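Local structure of probable TonB-dependent siderophore receptor PiuA (Acinetobacter baumannii, 5FP1) at residues F33-L37 with L38-K42; K528-F531 with L532-L536. The protein probably binds iron-chelating siderophores, possibly including ferric enterobactin, and takes them up across the outer membrane as a TonB-dependent receptor. All coordinates share one frame; numbering follows the deposited sequence.

Contact 1 (F33-L37 with L38-K42); sequences FVAPL and LDTPK
Phe33 opens the contact by bringing CD1 of its ring within 3.8 Å of Thr40 CG2, the two side chains crossing at about a right angle. The methyl comes in obliquely, while Lys42 brings its aliphatic CD near the ring plane at the edge, 4.3 Å from Phe33 CE1. An aromatic ring suits a place bordered by such carbon atoms, leaving the ammonium group of Lys42 to reach the carbonyl of Ser123. Ala35, small enough to sit beside Thr40, joins it through a water: Ala35 N donates to this water over 2.9 Å, and the water in turn donates to Thr40 OG1. Pro36 has its phi held by the ring and leads directly into a short 3-10 turn. Its carbonyl oxygen is gripped from opposite faces of the carbonyl plane, by Asp39 N at 3.1 Å from Pro36 O and by the Thr40 hydroxyl, OG1 lying 2.7 Å from the same oxygen. Thr40 manages both of its roles through one torsion (chi1 -62°), which sets OG1 beside the backbone N and sends CG2 anti to that N, out to Phe33. At the edge of the turn, Pro36 CG lies 3.9 Å from Asp39 OD2, and OD1 of that carboxylate forms a salt bridge with Lys477, in the connection after barrel strand 459-476. Leu37 adds the second turn bond, its O accepting from Thr40 N at 3.1 Å, and sends its side chain onto Val44 and Val46 of the plug strand 43-47. Threonine thus supplies a donor, an acceptor and a methyl at once: its hydroxyl gives its proton to a backbone carbonyl and receives one from water, tying together the chain just before the first strand of the plug.

Contact 2 (K528-F531 with L532-L536); sequences KWDF and LDNHL
Phe531 and Leu536 form an antiparallel hydrogen-bonded pair at the end of a beta hairpin of the barrel, one of the short strand connections that in this family generally face the periplasm. Phe531 N donates to Leu536 O over 2.8 Å with a nearly straight bond (169°), and Leu536 N returns a bond to Phe531 O. A classic beta bulge lies here, since His535 and Leu536 both face Phe531. On the face bearing these two side chains, Phe531 CB stands 4.2 Å from Leu536 CB, and the phenyl ring turns away to meet Leu538; such apolar groups suit a barrel surface.

The Asp530 side chain takes another course. Asp530 CA makes a CA-H...O contact of 3.3 Å with Leu536 O, and Asp530 CB passes 4.0 Å from Leu536 O. CB and CG both run beside the end of the Asn534 side chain. OD1 accepts from the side-chain amide (ND2) of Asn537, whereas OD2 lies by Asn534 and makes a long, weak ion pair with Lys24.

Asp533 and Asn534 occupy the middle of a type I' turn, whose positive phi values aspartate and asparagine tolerate comparatively well; Leu532 before them is left-handed too, less favourable for leucine. Asn534 N donates to a water at 2.8 Å, which gives a weak bond to Asp530 O. The turn is closed by His535 N bonding to Leu532 O, and His535 ND1 donates to that same Leu532 O at 3.1 Å, nearly in line with its C=O bond.

How the contacts relate
Contacts 1 and 2, with centres about 15 Å apart, join the start of the plug to the barrel wall. Lys528, from the strand of contact 2, sends its extended side chain into contact 1, where NZ makes probable hydrogen bonds with Lys42 O at 2.8 Å and with Leu37 O at 2.9 Å; Thr40 O is a further partner. Three carbonyls around one ammonium group probably favour its charged form. Alongside, Leu38 CD1 packs 3.6 Å from Lys528 O. The neighbouring Trp529 side chain lies about 4 Å from a bound detergent molecule and touches it, consistent with a membrane-facing barrel surface, whereas the Leu38 side chain remains about 12 Å from a detergent.

Contact 1 (F33-L37 with L38-K42)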
loop_
_atom_site.group_PDB
_atom_site.type_symbol
_atom_site.label_atom_id
_atom_site.label_comp_id
_atom_site.label_asym_id
_atom_site.label_seq_id
_atom_site.Cartn_x
_atom_site.Cartn_y
_atom_site.Cartn_z
ATOM N N PHE A 33 -2.803 -15.237 -12.045
ATOM C CA PHE A 33 -2.864 -16.407 -11.179
ATOM C C PHE A 33 -3.771 -17.394 -11.898
ATOM O O PHE A 33 -4.981 -17.323 -11.819
ATOM C CB PHE A 33 -3.449 -16.083 -9.807
ATOM C CG PHE A 33 -2.475 -15.430 -8.855
ATOM C CD1 PHE A 33 -1.327 -16.097 -8.443
ATOM C CD2 PHE A 33 -2.716 -14.167 -8.355
ATOM C CE1 PHE A 33 -0.429 -15.507 -7.568
ATOM C CE2 PHE A 33 -1.831 -13.564 -7.461
ATOM C CZ PHE A 33 -0.676 -14.231 -7.072
ATOM N N VAL A 34 -3.153 -18.297 -12.631
ATOM C CA VAL A 34 -3.872 -19.209 -13.495
ATOM C C VAL A 34 -4.484 -20.402 -12.769
ATOM O O VAL A 34 -5.298 -21.135 -13.350
ATOM C CB VAL A 34 -2.936 -19.691 -14.608
ATOM C CG1 VAL A 34 -2.450 -18.492 -15.413
ATOM C CG2 VAL A 34 -1.743 -20.466 -14.037
ATOM N N ALA A 35 -4.100 -20.595 -11.510
ATOM C CA ALA A 35 -4.623 -21.696 -10.693
ATOM C C ALA A 35 -5.365 -21.152 -9.491
ATOM O O ALA A 35 -5.093 -20.034 -9.075
ATOM C CB ALA A 35 -3.475 -22.597 -10.244
ATOM N N PRO A 36 -6.282 -21.951 -8.901
ATOM C CA PRO A 36 -6.937 -21.547 -7.655
ATOM C C PRO A 36 -5.919 -21.324 -6.560
ATOM O O PRO A 36 -4.813 -21.858 -6.626
ATOM C CB PRO A 36 -7.856 -22.732 -7.304
ATOM C CG PRO A 36 -7.580 -23.801 -8.301
ATOM C CD PRO A 36 -6.811 -23.218 -9.442
ATOM N N LEU A 37 -6.264 -20.508 -5.570
ATOM C CA LEU A 37 -5.271 -20.144 -4.570
ATOM C C LEU A 37 -4.752 -21.383 -3.808
ATOM O O LEU A 37 -3.576 -21.467 -3.482
ATOM C CB LEU A 37 -5.828 -19.084 -3.640
ATOM C CG LEU A 37 -6.056 -17.727 -4.357
ATOM C CD1 LEU A 37 -6.678 -16.763 -3.365
ATOM C CD2 LEU A 37 -4.764 -17.184 -4.959
ATOM N N LEU A 38 -5.619 -22.362 -3.576
ATOM C CA LEU A 38 -5.227 -23.623 -2.899
ATOM C C LEU A 38 -4.038 -24.319 -3.542
ATOM O O LEU A 38 -3.186 -24.902 -2.857
ATOM C CB LEU A 38 -6.452 -24.567 -2.885
ATOM C CG LEU A 38 -6.263 -25.951 -2.252
ATOM C CD1 LEU A 38 -6.064 -25.798 -0.761
ATOM C CD2 LEU A 38 -7.485 -26.830 -2.553
ATOM N N ASP A 39 -3.965 -24.245 -4.866
ATOM C CA ASP A 39 -2.949 -24.929 -5.623
ATOM C C ASP A 39 -1.851 -24.019 -6.120
ATOM O O ASP A 39 -0.958 -24.458 -6.824
ATOM C CB ASP A 39 -3.604 -25.610 -6.810
ATOM C CG ASP A 39 -4.644 -26.639 -6.365
ATOM O OD1 ASP A 39 -4.625 -27.041 -5.182
ATOM O OD2 ASP A 39 -5.510 -26.963 -7.176
ATOM N N THR A 40 -1.906 -22.749 -5.746
ATOM C CA THR A 40 -0.896 -21.790 -6.191
ATOM C C THR A 40 0.267 -21.854 -5.217
ATOM O O THR A 40 0.064 -21.727 -4.017
ATOM C CB THR A 40 -1.527 -20.377 -6.262
ATOM O OG1 THR A 40 -2.591 -20.372 -7.231
ATOM C CG2 THR A 40 -0.476 -19.320 -6.615
ATOM N N PRO A 41 1.494 -22.089 -5.714
ATOM C CA PRO A 41 2.659 -22.255 -4.849
ATOM C C PRO A 41 3.293 -20.906 -4.456
ATOM O O PRO A 41 4.473 -20.651 -4.712
ATOM C CB PRO A 41 3.597 -23.106 -5.705
ATOM C CG PRO A 41 3.278 -22.663 -7.111
ATOM C CD PRO A 41 1.816 -22.374 -7.125
ATOM N N LYS A 42 2.482 -20.062 -3.829
ATOM C CA LYS A 42 2.869 -18.701 -3.487
ATOM C C LYS A 42 1.911 -18.229 -2.427
ATOM O O LYS A 42 0.754 -18.639 -2.413
ATOM C CB LYS A 42 2.758 -17.812 -4.727
ATOM C CG LYS A 42 3.573 -16.526 -4.663
ATOM C CD LYS A 42 3.619 -15.843 -6.021
ATOM C CE LYS A 42 4.696 -14.777 -6.040
ATOM N NZ LYS A 42 6.050 -15.376 -6.213
HETATM O O HOH W 1 -2.039 -19.392 -9.854
#

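Contact 2 (K528-F531 with L532-L536)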
loop_
_atom_site.group_PDB
_atom_site.type_symbol
_atom_site.label_atom_id
_atom_site.label_comp_id
_atom_site.label_asym_id
_atom_site.label_seq_id
_atom_site.Cartn_x
_atom_site.Cartn_y
_atom_site.Cartn_z
ATOM N N LYS A 528 -1.277 -25.790 2.015
ATOM C CA LYS A 528 -2.605 -25.183 2.036
ATOM C C LYS A 528 -3.676 -26.263 2.053
ATOM O O LYS A 528 -3.540 -27.259 1.356
ATOM C CB LYS A 528 -2.813 -24.308 0.796
ATOM C CG LYS A 528 -1.751 -23.211 0.586
ATOM C CD LYS A 528 -2.172 -22.208 -0.488
ATOM C CE LYS A 528 -1.009 -21.269 -0.818
ATOM N NZ LYS A 528 -1.413 -20.312 -1.875
ATOM N N TRP A 529 -4.756 -26.025 2.791
ATOM C CA TRP A 529 -5.821 -27.034 2.976
ATOM C C TRP A 529 -7.173 -26.392 3.027
ATOM O O TRP A 529 -7.383 -25.448 3.798
ATOM C CB TRP A 529 -5.607 -27.832 4.270
ATOM C CG TRP A 529 -4.425 -28.676 4.149
ATOM C CD1 TRP A 529 -3.128 -28.309 4.376
ATOM C CD2 TRP A 529 -4.386 -30.031 3.671
ATOM N NE1 TRP A 529 -2.282 -29.361 4.083
ATOM C CE2 TRP A 529 -3.025 -30.424 3.639
ATOM C CE3 TRP A 529 -5.364 -30.952 3.293
ATOM C CZ2 TRP A 529 -2.620 -31.697 3.238
ATOM C CZ3 TRP A 529 -4.955 -32.224 2.894
ATOM C CH2 TRP A 529 -3.598 -32.579 2.869
ATOM N N ASP A 530 -8.093 -26.899 2.210
ATOM C CA ASP A 530 -9.521 -26.621 2.389
ATOM C C ASP A 530 -10.123 -27.681 3.300
ATOM O O ASP A 530 -9.917 -28.863 3.055
ATOM C CB ASP A 530 -10.260 -26.652 1.050
ATOM C CG ASP A 530 -10.223 -25.323 0.311
ATOM O OD1 ASP A 530 -9.522 -24.385 0.746
ATOM O OD2 ASP A 530 -10.885 -25.237 -0.733
ATOM N N PHE A 531 -10.877 -27.245 4.314
ATOM C CA PHE A 531 -11.454 -28.102 5.357
ATOM C C PHE A 531 -12.937 -27.848 5.483
ATOM O O PHE A 531 -13.463 -26.834 4.994
ATOM C CB PHE A 531 -10.923 -27.755 6.754
ATOM C CG PHE A 531 -9.511 -28.108 6.990
ATOM C CD1 PHE A 531 -9.119 -29.439 7.083
ATOM C CD2 PHE A 531 -8.568 -27.109 7.182
ATOM C CE1 PHE A 531 -7.796 -29.779 7.325
ATOM C CE2 PHE A 531 -7.241 -27.443 7.436
ATOM C CZ PHE A 531 -6.856 -28.779 7.506
ATOM N N LEU A 532 -13.592 -28.733 6.237
ATOM C CA LEU A 532 -15.004 -28.568 6.591
ATOM C C LEU A 532 -15.850 -28.368 5.391
ATOM O O LEU A 532 -16.556 -27.365 5.288
ATOM C CB LEU A 532 -15.218 -27.362 7.497
ATOM C CG LEU A 532 -14.896 -27.472 8.977
ATOM C CD1 LEU A 532 -15.518 -26.280 9.693
ATOM C CD2 LEU A 532 -15.429 -28.776 9.561
ATOM N N ASP A 533 -15.805 -29.313 4.466
ATOM C CA ASP A 533 -16.615 -29.214 3.260
ATOM C C ASP A 533 -16.366 -27.905 2.535
ATOM O O ASP A 533 -17.292 -27.285 2.015
ATOM C CB ASP A 533 -18.109 -29.356 3.593
ATOM C CG ASP A 533 -18.476 -30.765 3.996
ATOM O OD1 ASP A 533 -17.794 -31.712 3.536
ATOM O OD2 ASP A 533 -19.438 -30.932 4.772
ATOM N N ASN A 534 -15.094 -27.519 2.484
ATOM C CA ASN A 534 -14.630 -26.344 1.752
ATOM C C ASN A 534 -15.124 -25.013 2.327
ATOM O O ASN A 534 -15.222 -24.025 1.613
ATOM C CB ASN A 534 -14.978 -26.452 0.278
ATOM C CG ASN A 534 -14.259 -27.604 -0.399
ATOM O OD1 ASN A 534 -13.032 -27.704 -0.366
ATOM N ND2 ASN A 534 -15.026 -28.492 -0.998
ATOM N N HIS A 535 -15.393 -24.996 3.624
ATOM C CA HIS A 535 -15.805 -23.769 4.298
ATOM C C HIS A 535 -14.637 -23.024 4.963
ATOM O O HIS A 535 -14.764 -21.841 5.264
ATOM C CB HIS A 535 -16.859 -24.080 5.357
ATOM C CG HIS A 535 -18.234 -24.236 4.801
ATOM N ND1 HIS A 535 -18.914 -25.437 4.819
ATOM C CD2 HIS A 535 -19.060 -23.344 4.206
ATOM C CE1 HIS A 535 -20.099 -25.276 4.260
ATOM N NE2 HIS A 535 -20.211 -24.017 3.873
ATOM N N LEU A 536 -13.537 -23.727 5.210
ATOM C CA LEU A 536 -12.365 -23.169 5.868
ATOM C C LEU A 536 -11.146 -23.433 5.021
ATOM O O LEU A 536 -11.063 -24.477 4.349
ATOM C CB LEU A 536 -12.124 -23.804 7.228
ATOM C CG LEU A 536 -12.828 -23.256 8.452
ATOM C CD1 LEU A 536 -12.412 -24.073 9.663
ATOM C CD2 LEU A 536 -12.520 -21.787 8.665
HETATM O O HOH W 2 -13.031 -29.394 2.464
#